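Long-range contact in acyl-CoA dehydrogenase (Thermus thermophilus, PDB 2Z1Q), which probably catalyses the FAD-dependent oxidation of saturated acyl-CoA thioesters to 2,3-dehydroacyl-CoA, passing the electrons on to an acceptor: residues K171-N176 / V240-V245. Residues are numbered along the deposited sequence; the frame is centred on the assembly and turned at random.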
loop_
_atom_site.group_PDB
_atom_site.type_symbol
_atom_site.label_atom_id
_atom_site.label_comp_id
_atom_site.label_asym_id
_atom_site.label_seq_id
_atom_site.Cartn_x
_atom_site.Cartn_y
_atom_site.Cartn_z
ATOM N N LYS B 171 29.010 -33.860 -27.211
ATOM C CA LYS B 171 28.921 -32.592 -27.920
ATOM C C LYS B 171 27.745 -31.732 -27.459
ATOM O O LYS B 171 27.704 -30.535 -27.739
ATOM C CB LYS B 171 28.810 -32.830 -29.431
ATOM C CG LYS B 171 30.128 -33.127 -30.143
ATOM C CD LYS B 171 29.942 -33.032 -31.657
ATOM C CE LYS B 171 31.263 -33.109 -32.420
ATOM N NZ LYS B 171 31.962 -34.416 -32.275
ATOM N N HIS B 172 26.793 -32.337 -26.752
ATOM C CA HIS B 172 25.626 -31.598 -26.276
ATOM C C HIS B 172 25.284 -31.870 -24.811
ATOM O O HIS B 172 25.739 -32.848 -24.221
ATOM C CB HIS B 172 24.401 -31.929 -27.132
ATOM C CG HIS B 172 24.579 -31.639 -28.591
ATOM N ND1 HIS B 172 25.432 -32.367 -29.397
ATOM C CD2 HIS B 172 24.019 -30.697 -29.387
ATOM C CE1 HIS B 172 25.388 -31.883 -30.626
ATOM N NE2 HIS B 172 24.538 -30.871 -30.646
ATOM N N TYR B 173 24.482 -30.979 -24.237
ATOM C CA TYR B 173 24.012 -31.107 -22.862
ATOM C C TYR B 173 22.491 -31.215 -22.951
ATOM O O TYR B 173 21.860 -30.488 -23.716
ATOM C CB TYR B 173 24.399 -29.874 -22.034
ATOM C CG TYR B 173 25.714 -30.010 -21.291
ATOM C CD1 TYR B 173 25.894 -31.000 -20.329
ATOM C CD2 TYR B 173 26.779 -29.142 -21.548
ATOM C CE1 TYR B 173 27.094 -31.129 -19.639
ATOM C CE2 TYR B 173 27.987 -29.263 -20.862
ATOM C CZ TYR B 173 28.135 -30.259 -19.909
ATOM O OH TYR B 173 29.319 -30.387 -19.217
ATOM N N ILE B 174 21.907 -32.138 -22.195
ATOM C CA ILE B 174 20.458 -32.318 -22.219
ATOM C C ILE B 174 19.833 -31.646 -21.005
ATOM O O ILE B 174 20.143 -31.993 -19.856
ATOM C CB ILE B 174 20.071 -33.805 -22.207
ATOM C CG1 ILE B 174 20.871 -34.561 -23.265
ATOM C CG2 ILE B 174 18.574 -33.947 -22.474
ATOM C CD1 ILE B 174 20.644 -36.052 -23.244
ATOM N N LEU B 175 18.948 -30.689 -21.264
ATOM C CA LEU B 175 18.298 -29.946 -20.192
ATOM C C LEU B 175 16.855 -30.347 -19.922
ATOM O O LEU B 175 16.039 -30.486 -20.840
ATOM C CB LEU B 175 18.350 -28.438 -20.480
ATOM C CG LEU B 175 19.697 -27.711 -20.448
ATOM C CD1 LEU B 175 19.461 -26.208 -20.413
ATOM C CD2 LEU B 175 20.481 -28.135 -19.222
ATOM N N ASN B 176 16.550 -30.514 -18.640
ATOM C CA ASN B 176 15.212 -30.874 -18.198
ATOM C C ASN B 176 14.836 -30.098 -16.937
ATOM O O ASN B 176 15.572 -30.089 -15.944
ATOM C CB ASN B 176 15.137 -32.387 -17.944
ATOM C CG ASN B 176 15.042 -33.190 -19.233
ATOM O OD1 ASN B 176 14.018 -33.157 -19.922
ATOM N ND2 ASN B 176 16.117 -33.899 -19.574
ATOM N N VAL B 240 21.759 -28.792 -25.865
ATOM C CA VAL B 240 22.532 -27.564 -25.830
ATOM C C VAL B 240 24.007 -27.862 -26.083
ATOM O O VAL B 240 24.643 -28.608 -25.333
ATOM C CB VAL B 240 22.368 -26.854 -24.469
ATOM C CG1 VAL B 240 23.194 -25.593 -24.435
ATOM C CG2 VAL B 240 20.900 -26.509 -24.238
ATOM N N PRO B 241 24.560 -27.295 -27.164
ATOM C CA PRO B 241 25.967 -27.499 -27.516
ATOM C C PRO B 241 26.890 -27.196 -26.336
ATOM O O PRO B 241 26.699 -26.206 -25.625
ATOM C CB PRO B 241 26.170 -26.528 -28.673
ATOM C CG PRO B 241 24.840 -26.577 -29.363
ATOM C CD PRO B 241 23.863 -26.516 -28.206
ATOM N N VAL B 242 27.877 -28.056 -26.122
ATOM C CA VAL B 242 28.813 -27.869 -25.032
ATOM C C VAL B 242 29.386 -26.449 -24.979
ATOM O O VAL B 242 29.635 -25.921 -23.895
ATOM C CB VAL B 242 29.980 -28.861 -25.142
ATOM C CG1 VAL B 242 30.881 -28.736 -23.928
ATOM C CG2 VAL B 242 29.446 -30.272 -25.274
ATOM N N GLU B 243 29.600 -25.831 -26.137
ATOM C CA GLU B 243 30.160 -24.482 -26.161
ATOM C C GLU B 243 29.152 -23.415 -25.743
ATOM O O GLU B 243 29.483 -22.228 -25.659
ATOM C CB GLU B 243 30.721 -24.149 -27.548
ATOM C CG GLU B 243 29.701 -24.133 -28.681
ATOM C CD GLU B 243 29.461 -25.504 -29.301
ATOM O OE1 GLU B 243 28.797 -25.548 -30.359
ATOM O OE2 GLU B 243 29.927 -26.529 -28.745
ATOM N N ASN B 244 27.920 -23.836 -25.488
ATOM C CA ASN B 244 26.893 -22.898 -25.070
ATOM C C ASN B 244 26.880 -22.722 -23.565
ATOM O O ASN B 244 26.006 -22.050 -23.018
ATOM C CB ASN B 244 25.513 -23.349 -25.535
ATOM C CG ASN B 244 25.222 -22.943 -26.960
ATOM O OD1 ASN B 244 25.893 -22.079 -27.527
ATOM N ND2 ASN B 244 24.202 -23.551 -27.545
ATOM N N VAL B 245 27.847 -23.334 -22.892
ATOM C CA VAL B 245 27.945 -23.208 -21.453
ATOM C C VAL B 245 28.452 -21.804 -21.152
ATOM O O VAL B 245 29.537 -21.422 -21.604
ATOM C CB VAL B 245 28.929 -24.225 -20.869
ATOM C CG1 VAL B 245 29.201 -23.904 -19.406
ATOM C CG2 VAL B 245 28.367 -25.623 -21.009
#
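Tyr173 and Val240 face each other as an antiparallel hydrogen-bonded pair, tied twice through their backbones. Tyr173 N gives its hydrogen to Val240 O at 2.6 Å. The return bond, Val240 N to Tyr173 O, is 2.7 Å long. One residue back on strand 172-183 and one forward on strand 238-241, His172 and Pro241 form the non-hydrogen-bonded pair. As antiparallel alternation requires, the next backbone bond comes from Val242 N, which reaches Lys171 O at 3.0 Å and nearly straight (165° at the hydrogen). Two CA-H...O contacts fill in between: His172 CA to Val240 O and Pro241 CA to Lys171 O.

This lies in the beta-sheet middle domain of the acyl-CoA dehydrogenase fold, where the contact joins the end of strand 238-241 to the start of strand 172-183 before the chain turns away through the 3-10 segment 242-244. Asn244 N bonds back to Pro241 O within that turn, and the chain beyond it runs beside strand 201-208, where Val245 packs on Thr203 and Phe205. The FAD lies about 14 Å from the Leu175 side chain.

The apolar side chains gather on the face that carries Tyr173 and Val240. The turn brings Val245 round to the tyrosine ring, where its CG2 meets CE2 of Tyr173 at 3.7 Å, the two side chains crossing at a slant; Val242 CG1 touches the same ring carbon at 4.2 Å. Val240 holds CG1 anti to its backbone N (chi1 179°), which places CG2 beside that N and 4.1 Å from Leu175 CD1. Leu166 and Ile249 also pack on Tyr173, and Val207 on Val240. On the other face the His172 ring comes obliquely to Pro241, CD2 lying 4.2 Å from the proline CG.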